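Side-chain contacts in glycoside hydrolase family 31 (Trueperella pyogenes, PDB 5I0F), which degrades the cyclic oligosaccharide cycloalternan, probably by a retaining glycosidase mechanism that passes through a covalent glycosyl-enzyme intermediate: residues F295-S300 and D315-E320; E538-S543 and A572-R577; C615-D620 and V718-I723; R641-L644 and P649-R652. All blocks are in the same frame, centred on the assembly; numbering follows the deposited sequence.

Interaction 1 closes a short loop of 14 residues, joining strand 297-300 to helix 307-320, which follows it in the first beta-alpha-beta unit. Interaction 2 comes later in the barrel and spans strand 558-561, pairing helices 537-551 and 572-583. Interaction 3 closes a long loop of about a hundred residues, bringing the start of helix 617-646 against a turn of the C-terminal domain. Interaction 4 is nested within that loop, where the same helix ends and the chain enters strand 651-652. Interactions 1 and 2 both close before interaction 3 opens. Interaction 3 touches both: Ile619 packs on Glu320, and Arg577 reaches the 718-723 turn.

Interaction 1. Residues F295-S300 and D315-E320; sequences FGLWAS and DRHRNE
Two aliphatic side chains of 295-300, Leu297 and Ala299, meet the His317 imidazole. The van der Waals contacts are light: Leu297 CD2 lies 4.1 Å from His317 CE1, and Ala299 CB lies 4.1 Å from His317 NE2. Both methyls approach the ring obliquely. The leucine side chain crosses the histidine at about a right angle and touches it with one branch, CD2; with CG anti to the backbone N (chi1 179°), that methyl is sent out to the imidazole. Residues 297 and 299 alternate along the strand with Trp298, whose indole turns to the other side and packs on Val326 and Val328.

The contact joins the strand and the helix of the first beta-alpha-beta unit of the family 31 TIM barrel: strand 297-300 lines the barrel, helix 307-320 lies outside it, and strand 326-329 follows in parallel beside the first. Val324, in the loop before that strand, also packs on Leu297, Ala299 and His317.

The polar bonds of the imidazole go to residues outside the two segments. His317 ND1 is bonded to the carbonyl oxygen of Ile322 and NE2 to the hydroxyl of Tyr590, which holds the rotation of the buried ring, while Trp607 meets it edge-to-face. On the same helix, Arg316 grips Glu320 side-on in its guanidinium plane: Arg316 NE is 2.9 Å and NH1 3.2 Å from Glu320 OE2. NE uses the anti lone pair of that oxygen, and Glu320 OE1 forms a salt bridge with Arg623.

Interaction 2. Residues E538-S543 and A572-R577; sequences EAFRSS and AELYAR
The carbonyl oxygen of Ala539, just before the Phe540 whose ring meets Leu574 and Arg577, is gripped twice: Ser543 OG donates to Ala539 O at 2.7 Å, and Ser543 N donates to it at 2.8 Å. The hydroxyl stands 36° above the carbonyl plane, so one oxygen accepts both the helical bond and the side-chain bond, from opposite faces. Nearby, Arg541 reaches round to Glu538 with NE and NH1, both meeting OE1 from the same face of the carboxylate.

Across to the second helix the contact is made by van der Waals packing and centres on the phenylalanine. Phe540 CD2 lies 3.8 Å from Leu574 CD1, and the two side chains run antiparallel alongside one another. Farther along the ring, Phe540 CE2 is 3.9 Å from Arg577 CB, while Phe540 CZ comes to 3.7 Å from the backbone oxygen Arg577 O. The phenylalanine extends with CG anti to its own amide nitrogen (chi1 179°), which carries the ring across to the other helix.

Arg577 takes part through its base and backbone; the chain bends at chi2 and the guanidinium turns off to the 718-723 turn, where NH2 bonds to Val718 O and NH1 to Gly719 O. Trp560 lies nearly parallel to the phenyl ring. This is the packing of successive outer helices, 537-551 and 572-583, that flank strand 558-561 in the (beta/alpha)8 barrel.

Interaction 3. Residues C615-D620 and V718-I723; sequences CGELID and VGWDII
CZ3, a corner of the Trp720 indole, is where three side chains of 615-620 converge. Cys615 SG sits nearest, 3.9 Å from Trp720 CZ3, and lies beside the ring rather than over it: the sulfur is 5.2 Å from the centroid of the six-membered ring and 76° off the ring normal. Leu618 CD2 approaches the same Trp720 CZ3 at 4.2 Å, and Glu617 OE2 is also 4.2 Å away; both come in obliquely.

The torsions bring these atoms together. Cys615 holds SG opposite its amide nitrogen (chi1 -177°), directed at the indole, whereas Trp720 carries its ring beside the backbone N (chi1 -70°). Gly719 to Ile722 form a type I turn, closed by Ile722 N bonding to Gly719 O at 3.0 Å, and the tryptophan projects from it.

Farther out, Tyr625 OH bonds to the carbonyl of Trp720 and His624 NE2 to that of Asp721, tying the turn to helix 617-646. The indole also lies on Glu573 and Ala576 of helix 572-583, and Leu618 packs on Val609 and Thr613. The contact thus joins the barrel to the C-terminal domain.

Sulfur at the edge of an aromatic ring meets the positive rim of C-H groups rather than the pi cloud, a weak but probably favourable sulfur-aromatic contact of the partly negative sulfur with those groups.

Interaction 4. Residues R641-L644 and P649-R652; sequences RQCL and PLMR
Cys643, near the end of helix 617-646, carries this contact, with Leu650 and the backbone of Pro649 as its main partners. Cys643 SG lies beside the carbonyl oxygen, 3.4 Å from Pro649 O, and close to the amide that follows, 3.8 Å from Leu650 N. The same sulfur touches the leucine through its first carbon: Cys643 SG to Leu650 CB is 4.1 Å. The cysteine places SG beside its own amide nitrogen (chi1 -69°), pointing out of the helix towards the returning chain.

Leu650 meets the sulfur with its CB, while its side chain also packs on Leu673, Leu556, Gln639 and Thr640. Proline contributes its carbonyl rather than its ring, whose CB points away from the helix.

That carbonyl is held fast. Arg652 folds back on it side-on with two nitrogens, both aimed at one oxygen: Arg652 NE is 2.9 Å and NH2 3.0 Å from Pro649 O. The oxygen lies in the guanidinium plane, and NH2 comes in at a C=O...donor angle of 164°. A bend at chi3 (-54°) swings the head group round to this position. Cys643 SG also sits at the edge of the guanidinium, 3.8 Å from Arg652 NH2. The third nitrogen, NH1, forms salt bridges with Asp675 and Asp657, so the buried charge is probably well compensated.

Strand 651-652 pairs with strand 671-673, and the whole forms the tight helix-to-strand connection by which the chain leaves the long helix 617-646, which follows the last barrel strand, and enters the antiparallel sheet of the family 31 C-terminal domain.

Interaction 1. Residues F295-S300 and D315-E320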
# COMPACT_ATOMS: atom_id res chain seq x y z
N PHE A 295 -11.12 -16.79 7.89
CA PHE A 295 -12.04 -16.92 6.77
C PHE A 295 -13.49 -16.62 7.05
O PHE A 295 -14.32 -16.67 6.12
CB PHE A 295 -11.89 -18.31 6.15
CG PHE A 295 -10.56 -18.54 5.52
CD1 PHE A 295 -10.15 -17.75 4.45
CD2 PHE A 295 -9.74 -19.54 5.95
CE1 PHE A 295 -8.91 -17.96 3.86
CE2 PHE A 295 -8.49 -19.77 5.35
CZ PHE A 295 -8.08 -18.97 4.32
N GLY A 296 -13.84 -16.30 8.30
CA GLY A 296 -15.20 -15.82 8.60
C GLY A 296 -15.34 -14.33 8.30
O GLY A 296 -14.41 -13.68 7.84
N LEU A 297 -16.51 -13.75 8.55
CA LEU A 297 -16.69 -12.31 8.33
C LEU A 297 -15.91 -11.49 9.36
O LEU A 297 -15.95 -11.77 10.58
CB LEU A 297 -18.17 -11.95 8.36
CG LEU A 297 -18.54 -10.48 8.17
CD1 LEU A 297 -18.05 -9.98 6.84
CD2 LEU A 297 -20.05 -10.32 8.27
N TRP A 298 -15.19 -10.49 8.87
CA TRP A 298 -14.50 -9.51 9.71
C TRP A 298 -15.40 -8.27 9.85
O TRP A 298 -15.81 -7.70 8.84
CB TRP A 298 -13.19 -9.06 9.09
CG TRP A 298 -12.09 -10.08 9.06
CD1 TRP A 298 -12.18 -11.40 8.71
CD2 TRP A 298 -10.73 -9.84 9.39
NE1 TRP A 298 -10.95 -12.00 8.80
CE2 TRP A 298 -10.04 -11.07 9.22
CE3 TRP A 298 -10.02 -8.71 9.81
CZ2 TRP A 298 -8.67 -11.20 9.48
CZ3 TRP A 298 -8.64 -8.83 10.05
CH2 TRP A 298 -7.98 -10.06 9.88
N ALA A 299 -15.67 -7.88 11.09
CA ALA A 299 -16.44 -6.65 11.40
C ALA A 299 -15.49 -5.53 11.83
O ALA A 299 -14.62 -5.76 12.66
CB ALA A 299 -17.39 -6.95 12.50
N SER A 300 -15.69 -4.33 11.32
CA SER A 300 -14.83 -3.18 11.66
C SER A 300 -15.62 -1.87 11.50
O SER A 300 -16.56 -1.79 10.69
CB SER A 300 -13.60 -3.18 10.76
OG SER A 300 -12.73 -2.09 11.03
N ASP A 315 -23.36 -8.07 19.68
CA ASP A 315 -24.68 -8.59 20.07
C ASP A 315 -25.66 -8.51 18.88
O ASP A 315 -26.46 -9.41 18.67
CB ASP A 315 -25.27 -7.84 21.28
CG ASP A 315 -24.48 -8.06 22.57
OD1 ASP A 315 -23.61 -8.99 22.66
OD2 ASP A 315 -24.73 -7.29 23.53
N ARG A 316 -25.57 -7.45 18.08
CA ARG A 316 -26.45 -7.33 16.91
C ARG A 316 -26.17 -8.41 15.87
O ARG A 316 -27.10 -9.03 15.36
CB ARG A 316 -26.41 -5.93 16.32
CG ARG A 316 -27.46 -5.66 15.24
CD ARG A 316 -28.87 -5.57 15.80
NE ARG A 316 -29.85 -5.27 14.75
CZ ARG A 316 -30.20 -4.05 14.33
NH1 ARG A 316 -31.10 -3.93 13.37
NH2 ARG A 316 -29.68 -2.95 14.87
N HIS A 317 -24.89 -8.65 15.57
CA HIS A 317 -24.52 -9.78 14.71
C HIS A 317 -25.17 -11.09 15.19
O HIS A 317 -25.79 -11.83 14.42
CB HIS A 317 -23.00 -9.94 14.63
CG HIS A 317 -22.39 -9.12 13.54
ND1 HIS A 317 -22.47 -9.48 12.22
CD2 HIS A 317 -21.72 -7.94 13.57
CE1 HIS A 317 -21.89 -8.56 11.48
NE2 HIS A 317 -21.40 -7.62 12.27
N ARG A 318 -25.05 -11.37 16.48
CA ARG A 318 -25.60 -12.59 17.04
C ARG A 318 -27.13 -12.60 16.92
O ARG A 318 -27.73 -13.60 16.49
CB ARG A 318 -25.17 -12.71 18.50
CG ARG A 318 -25.81 -13.85 19.29
CD ARG A 318 -25.86 -13.51 20.77
NE ARG A 318 -24.83 -14.21 21.52
CZ ARG A 318 -24.35 -13.83 22.72
NH1 ARG A 318 -24.74 -12.71 23.35
NH2 ARG A 318 -23.43 -14.60 23.29
N ASN A 319 -27.77 -11.50 17.30
CA ASN A 319 -29.25 -11.44 17.24
C ASN A 319 -29.78 -11.49 15.82
O ASN A 319 -30.87 -12.02 15.60
CB ASN A 319 -29.77 -10.21 17.95
CG ASN A 319 -29.58 -10.31 19.44
OD1 ASN A 319 -29.63 -11.40 20.02
ND2 ASN A 319 -29.36 -9.18 20.08
N GLU A 320 -29.03 -10.95 14.87
CA GLU A 320 -29.43 -11.02 13.47
C GLU A 320 -29.06 -12.35 12.77
O GLU A 320 -29.44 -12.55 11.63
CB GLU A 320 -28.87 -9.81 12.69
CG GLU A 320 -29.40 -8.45 13.14
CD GLU A 320 -30.87 -8.19 12.80
OE1 GLU A 320 -31.51 -9.00 12.10
OE2 GLU A 320 -31.38 -7.13 13.22

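Interaction 2. Residues E538-S543 and A572-R577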
# COMPACT_ATOMS: atom_id res chain seq x y z
N GLU A 538 -16.87 2.24 -9.57
CA GLU A 538 -15.51 2.24 -10.10
C GLU A 538 -14.50 1.69 -9.08
O GLU A 538 -13.61 0.92 -9.44
CB GLU A 538 -15.08 3.64 -10.59
CG GLU A 538 -13.70 3.69 -11.27
CD GLU A 538 -13.48 2.58 -12.33
OE1 GLU A 538 -14.39 2.33 -13.19
OE2 GLU A 538 -12.39 1.93 -12.27
N ALA A 539 -14.67 2.05 -7.81
CA ALA A 539 -13.79 1.54 -6.77
C ALA A 539 -13.94 0.01 -6.55
O ALA A 539 -12.95 -0.68 -6.29
CB ALA A 539 -14.01 2.30 -5.47
N PHE A 540 -15.17 -0.48 -6.65
CA PHE A 540 -15.48 -1.91 -6.63
C PHE A 540 -14.70 -2.63 -7.74
O PHE A 540 -13.96 -3.60 -7.47
CB PHE A 540 -17.02 -2.07 -6.75
CG PHE A 540 -17.55 -3.49 -6.78
CD1 PHE A 540 -16.82 -4.60 -6.40
CD2 PHE A 540 -18.87 -3.69 -7.20
CE1 PHE A 540 -17.37 -5.86 -6.42
CE2 PHE A 540 -19.44 -4.96 -7.20
CZ PHE A 540 -18.68 -6.05 -6.84
N ARG A 541 -14.83 -2.16 -8.98
CA ARG A 541 -14.07 -2.76 -10.09
C ARG A 541 -12.57 -2.71 -9.86
O ARG A 541 -11.87 -3.71 -10.11
CB ARG A 541 -14.41 -2.09 -11.43
CG ARG A 541 -15.86 -2.34 -11.84
CD ARG A 541 -16.25 -1.76 -13.19
NE ARG A 541 -16.37 -0.30 -13.19
CZ ARG A 541 -17.51 0.41 -13.08
NH1 ARG A 541 -17.43 1.74 -13.10
NH2 ARG A 541 -18.72 -0.14 -12.96
N SER A 542 -12.07 -1.57 -9.40
CA SER A 542 -10.63 -1.42 -9.11
C SER A 542 -10.15 -2.37 -8.04
O SER A 542 -9.04 -2.93 -8.14
CB SER A 542 -10.27 0.01 -8.70
OG SER A 542 -10.48 0.87 -9.81
N SER A 543 -11.00 -2.60 -7.05
CA SER A 543 -10.66 -3.50 -5.95
C SER A 543 -10.55 -4.95 -6.42
O SER A 543 -9.66 -5.65 -5.97
CB SER A 543 -11.62 -3.34 -4.75
OG SER A 543 -11.68 -1.97 -4.25
N ALA A 572 -27.85 0.90 -1.81
CA ALA A 572 -28.21 -0.48 -1.45
C ALA A 572 -27.68 -1.48 -2.48
O ALA A 572 -27.16 -2.52 -2.12
CB ALA A 572 -29.73 -0.64 -1.30
N GLU A 573 -27.81 -1.15 -3.76
CA GLU A 573 -27.45 -2.07 -4.83
C GLU A 573 -25.94 -2.38 -4.84
O GLU A 573 -25.54 -3.52 -5.09
CB GLU A 573 -27.87 -1.50 -6.20
CG GLU A 573 -27.77 -2.51 -7.31
CD GLU A 573 -28.19 -1.95 -8.66
OE1 GLU A 573 -28.28 -2.75 -9.61
OE2 GLU A 573 -28.37 -0.71 -8.80
N LEU A 574 -25.14 -1.36 -4.59
CA LEU A 574 -23.69 -1.53 -4.50
C LEU A 574 -23.34 -2.38 -3.31
O LEU A 574 -22.51 -3.29 -3.42
CB LEU A 574 -22.97 -0.16 -4.44
CG LEU A 574 -21.46 -0.21 -4.23
CD1 LEU A 574 -20.75 -1.02 -5.31
CD2 LEU A 574 -20.96 1.22 -4.16
N TYR A 575 -23.94 -2.11 -2.16
CA TYR A 575 -23.70 -2.95 -0.98
C TYR A 575 -24.02 -4.41 -1.27
O TYR A 575 -23.21 -5.29 -1.00
CB TYR A 575 -24.47 -2.46 0.22
CG TYR A 575 -24.04 -3.08 1.55
CD1 TYR A 575 -22.95 -2.58 2.26
CD2 TYR A 575 -24.74 -4.14 2.10
CE1 TYR A 575 -22.57 -3.12 3.49
CE2 TYR A 575 -24.37 -4.69 3.33
CZ TYR A 575 -23.29 -4.18 4.01
OH TYR A 575 -22.95 -4.73 5.24
N ALA A 576 -25.16 -4.66 -1.89
CA ALA A 576 -25.55 -6.02 -2.26
C ALA A 576 -24.56 -6.71 -3.17
O ALA A 576 -24.18 -7.86 -2.90
CB ALA A 576 -26.92 -6.04 -2.90
N ARG A 577 -24.15 -6.05 -4.25
CA ARG A 577 -23.24 -6.68 -5.22
C ARG A 577 -21.85 -6.88 -4.61
O ARG A 577 -21.22 -7.91 -4.83
CB ARG A 577 -23.12 -5.87 -6.51
CG ARG A 577 -24.39 -5.70 -7.32
CD ARG A 577 -25.07 -7.01 -7.63
NE ARG A 577 -26.06 -6.89 -8.69
CZ ARG A 577 -26.87 -7.87 -9.09
NH1 ARG A 577 -26.84 -9.07 -8.51
NH2 ARG A 577 -27.73 -7.64 -10.09

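Interaction 3. Residues C615-D620 and V718-I723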
# COMPACT_ATOMS: atom_id res chain seq x y z
N CYS A 615 -33.53 0.18 2.58
CA CYS A 615 -33.59 -1.11 1.90
C CYS A 615 -33.47 -2.24 2.91
O CYS A 615 -32.38 -2.78 3.16
CB CYS A 615 -32.52 -1.24 0.83
SG CYS A 615 -32.63 -2.81 -0.06
N GLY A 616 -34.62 -2.59 3.49
CA GLY A 616 -34.66 -3.54 4.59
C GLY A 616 -34.16 -4.92 4.22
O GLY A 616 -33.55 -5.58 5.04
N GLU A 617 -34.38 -5.35 2.97
CA GLU A 617 -33.88 -6.66 2.51
C GLU A 617 -32.33 -6.86 2.57
O GLU A 617 -31.85 -8.00 2.48
CB GLU A 617 -34.42 -7.00 1.12
CG GLU A 617 -33.86 -6.17 -0.02
CD GLU A 617 -34.75 -6.16 -1.28
OE1 GLU A 617 -35.41 -7.17 -1.56
OE2 GLU A 617 -34.80 -5.12 -1.98
N LEU A 618 -31.55 -5.79 2.74
CA LEU A 618 -30.10 -5.95 2.89
C LEU A 618 -29.70 -6.80 4.09
O LEU A 618 -28.64 -7.44 4.06
CB LEU A 618 -29.38 -4.61 2.97
CG LEU A 618 -29.37 -3.72 1.73
CD1 LEU A 618 -28.49 -2.52 2.01
CD2 LEU A 618 -28.85 -4.49 0.51
N ILE A 619 -30.50 -6.80 5.16
CA ILE A 619 -30.16 -7.62 6.33
C ILE A 619 -30.32 -9.11 5.96
O ILE A 619 -29.41 -9.90 6.20
CB ILE A 619 -30.94 -7.23 7.61
CG1 ILE A 619 -30.75 -5.74 7.92
CG2 ILE A 619 -30.42 -8.03 8.80
CD1 ILE A 619 -31.55 -5.25 9.11
N ASP A 620 -31.45 -9.47 5.33
CA ASP A 620 -31.67 -10.84 4.84
C ASP A 620 -30.59 -11.25 3.83
O ASP A 620 -30.12 -12.38 3.86
CB ASP A 620 -33.05 -11.01 4.18
CG ASP A 620 -34.19 -11.24 5.18
OD1 ASP A 620 -33.99 -11.39 6.42
OD2 ASP A 620 -35.35 -11.30 4.71
N VAL A 718 -29.35 -12.35 -12.73
CA VAL A 718 -28.65 -11.95 -11.50
C VAL A 718 -29.50 -11.08 -10.56
O VAL A 718 -29.25 -9.88 -10.38
CB VAL A 718 -27.28 -11.30 -11.80
CG1 VAL A 718 -26.29 -12.35 -12.27
CG2 VAL A 718 -27.38 -10.17 -12.81
N GLY A 719 -30.49 -11.70 -9.92
CA GLY A 719 -31.14 -11.08 -8.77
C GLY A 719 -30.06 -10.82 -7.70
O GLY A 719 -28.95 -11.35 -7.78
N TRP A 720 -30.39 -10.03 -6.68
CA TRP A 720 -29.37 -9.67 -5.69
C TRP A 720 -28.88 -10.86 -4.86
O TRP A 720 -27.79 -10.82 -4.30
CB TRP A 720 -29.90 -8.56 -4.78
CG TRP A 720 -30.06 -7.22 -5.45
CD1 TRP A 720 -29.98 -6.94 -6.79
CD2 TRP A 720 -30.34 -5.98 -4.80
NE1 TRP A 720 -30.22 -5.61 -7.01
CE2 TRP A 720 -30.43 -5.00 -5.80
CE3 TRP A 720 -30.55 -5.62 -3.46
CZ2 TRP A 720 -30.71 -3.65 -5.50
CZ3 TRP A 720 -30.81 -4.27 -3.16
CH2 TRP A 720 -30.88 -3.31 -4.19
N ASP A 721 -29.68 -11.93 -4.80
CA ASP A 721 -29.29 -13.18 -4.15
C ASP A 721 -28.39 -14.09 -4.99
O ASP A 721 -28.05 -15.18 -4.54
CB ASP A 721 -30.52 -13.96 -3.65
CG ASP A 721 -31.54 -14.22 -4.72
OD1 ASP A 721 -31.45 -13.71 -5.85
OD2 ASP A 721 -32.50 -14.94 -4.41
N ILE A 722 -28.00 -13.65 -6.19
CA ILE A 722 -27.06 -14.39 -7.07
C ILE A 722 -25.81 -13.54 -7.35
O ILE A 722 -25.93 -12.36 -7.64
CB ILE A 722 -27.72 -14.69 -8.44
CG1 ILE A 722 -29.03 -15.47 -8.25
CG2 ILE A 722 -26.77 -15.39 -9.41
CD1 ILE A 722 -28.87 -16.87 -7.71
N ILE A 723 -24.65 -14.18 -7.29
CA ILE A 723 -23.44 -13.71 -7.96
C ILE A 723 -23.02 -14.90 -8.84
O ILE A 723 -22.97 -16.01 -8.35
CB ILE A 723 -22.31 -13.27 -7.00
CG1 ILE A 723 -21.01 -12.99 -7.79
CG2 ILE A 723 -22.06 -14.27 -5.87
CD1 ILE A 723 -19.84 -12.52 -6.95

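Interaction 4. Residues R641-L644 and P649-R652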
# COMPACT_ATOMS: atom_id res chain seq x y z
N ARG A 641 -4.39 -24.33 1.83
CA ARG A 641 -3.35 -25.34 2.05
C ARG A 641 -2.73 -25.80 0.72
O ARG A 641 -1.50 -25.89 0.60
CB ARG A 641 -3.90 -26.57 2.82
CG ARG A 641 -4.15 -26.28 4.29
CD ARG A 641 -4.47 -27.56 5.08
NE ARG A 641 -5.76 -28.21 4.73
CZ ARG A 641 -6.79 -28.44 5.56
NH1 ARG A 641 -6.74 -28.10 6.85
NH2 ARG A 641 -7.90 -29.03 5.09
N GLN A 642 -3.57 -26.09 -0.27
CA GLN A 642 -3.07 -26.44 -1.60
C GLN A 642 -2.23 -25.32 -2.21
O GLN A 642 -1.17 -25.60 -2.77
CB GLN A 642 -4.21 -26.85 -2.56
CG GLN A 642 -4.65 -28.29 -2.38
CD GLN A 642 -3.59 -29.27 -2.84
OE1 GLN A 642 -3.09 -29.17 -3.98
NE2 GLN A 642 -3.22 -30.22 -1.97
N CYS A 643 -2.69 -24.08 -2.10
CA CYS A 643 -1.92 -22.92 -2.59
C CYS A 643 -0.51 -22.80 -2.00
O CYS A 643 0.40 -22.36 -2.68
CB CYS A 643 -2.66 -21.60 -2.33
SG CYS A 643 -4.17 -21.37 -3.29
N LEU A 644 -0.35 -23.16 -0.73
CA LEU A 644 0.95 -23.11 -0.09
C LEU A 644 1.88 -24.16 -0.71
O LEU A 644 3.08 -23.90 -0.84
CB LEU A 644 0.85 -23.33 1.43
CG LEU A 644 0.04 -22.32 2.27
CD1 LEU A 644 0.16 -22.63 3.76
CD2 LEU A 644 0.47 -20.90 1.99
N PRO A 649 -2.06 -18.53 -6.56
CA PRO A 649 -2.94 -17.67 -5.79
C PRO A 649 -4.24 -18.37 -5.39
O PRO A 649 -4.62 -19.36 -6.01
CB PRO A 649 -3.27 -16.52 -6.75
CG PRO A 649 -2.32 -16.64 -7.88
CD PRO A 649 -1.88 -18.05 -7.94
N LEU A 650 -4.93 -17.85 -4.38
CA LEU A 650 -6.28 -18.30 -4.04
C LEU A 650 -7.25 -17.49 -4.90
O LEU A 650 -8.07 -18.06 -5.59
CB LEU A 650 -6.58 -18.12 -2.56
CG LEU A 650 -7.95 -18.55 -2.06
CD1 LEU A 650 -8.12 -20.06 -2.20
CD2 LEU A 650 -8.12 -18.14 -0.60
N MET A 651 -7.13 -16.17 -4.86
CA MET A 651 -7.84 -15.28 -5.78
C MET A 651 -7.01 -15.16 -7.04
O MET A 651 -6.00 -14.46 -7.06
CB MET A 651 -8.09 -13.92 -5.13
CG MET A 651 -8.89 -12.95 -5.98
SD MET A 651 -9.40 -11.53 -4.98
CE MET A 651 -10.45 -10.65 -6.14
N ARG A 652 -7.42 -15.89 -8.08
CA ARG A 652 -6.48 -16.41 -9.07
C ARG A 652 -6.86 -15.96 -10.47
O ARG A 652 -7.91 -16.33 -10.98
CB ARG A 652 -6.44 -17.95 -8.99
CG ARG A 652 -5.50 -18.65 -9.97
CD ARG A 652 -5.64 -20.18 -9.87
NE ARG A 652 -5.45 -20.62 -8.49
CZ ARG A 652 -5.60 -21.87 -8.06
NH1 ARG A 652 -5.92 -22.84 -8.90
NH2 ARG A 652 -5.40 -22.15 -6.78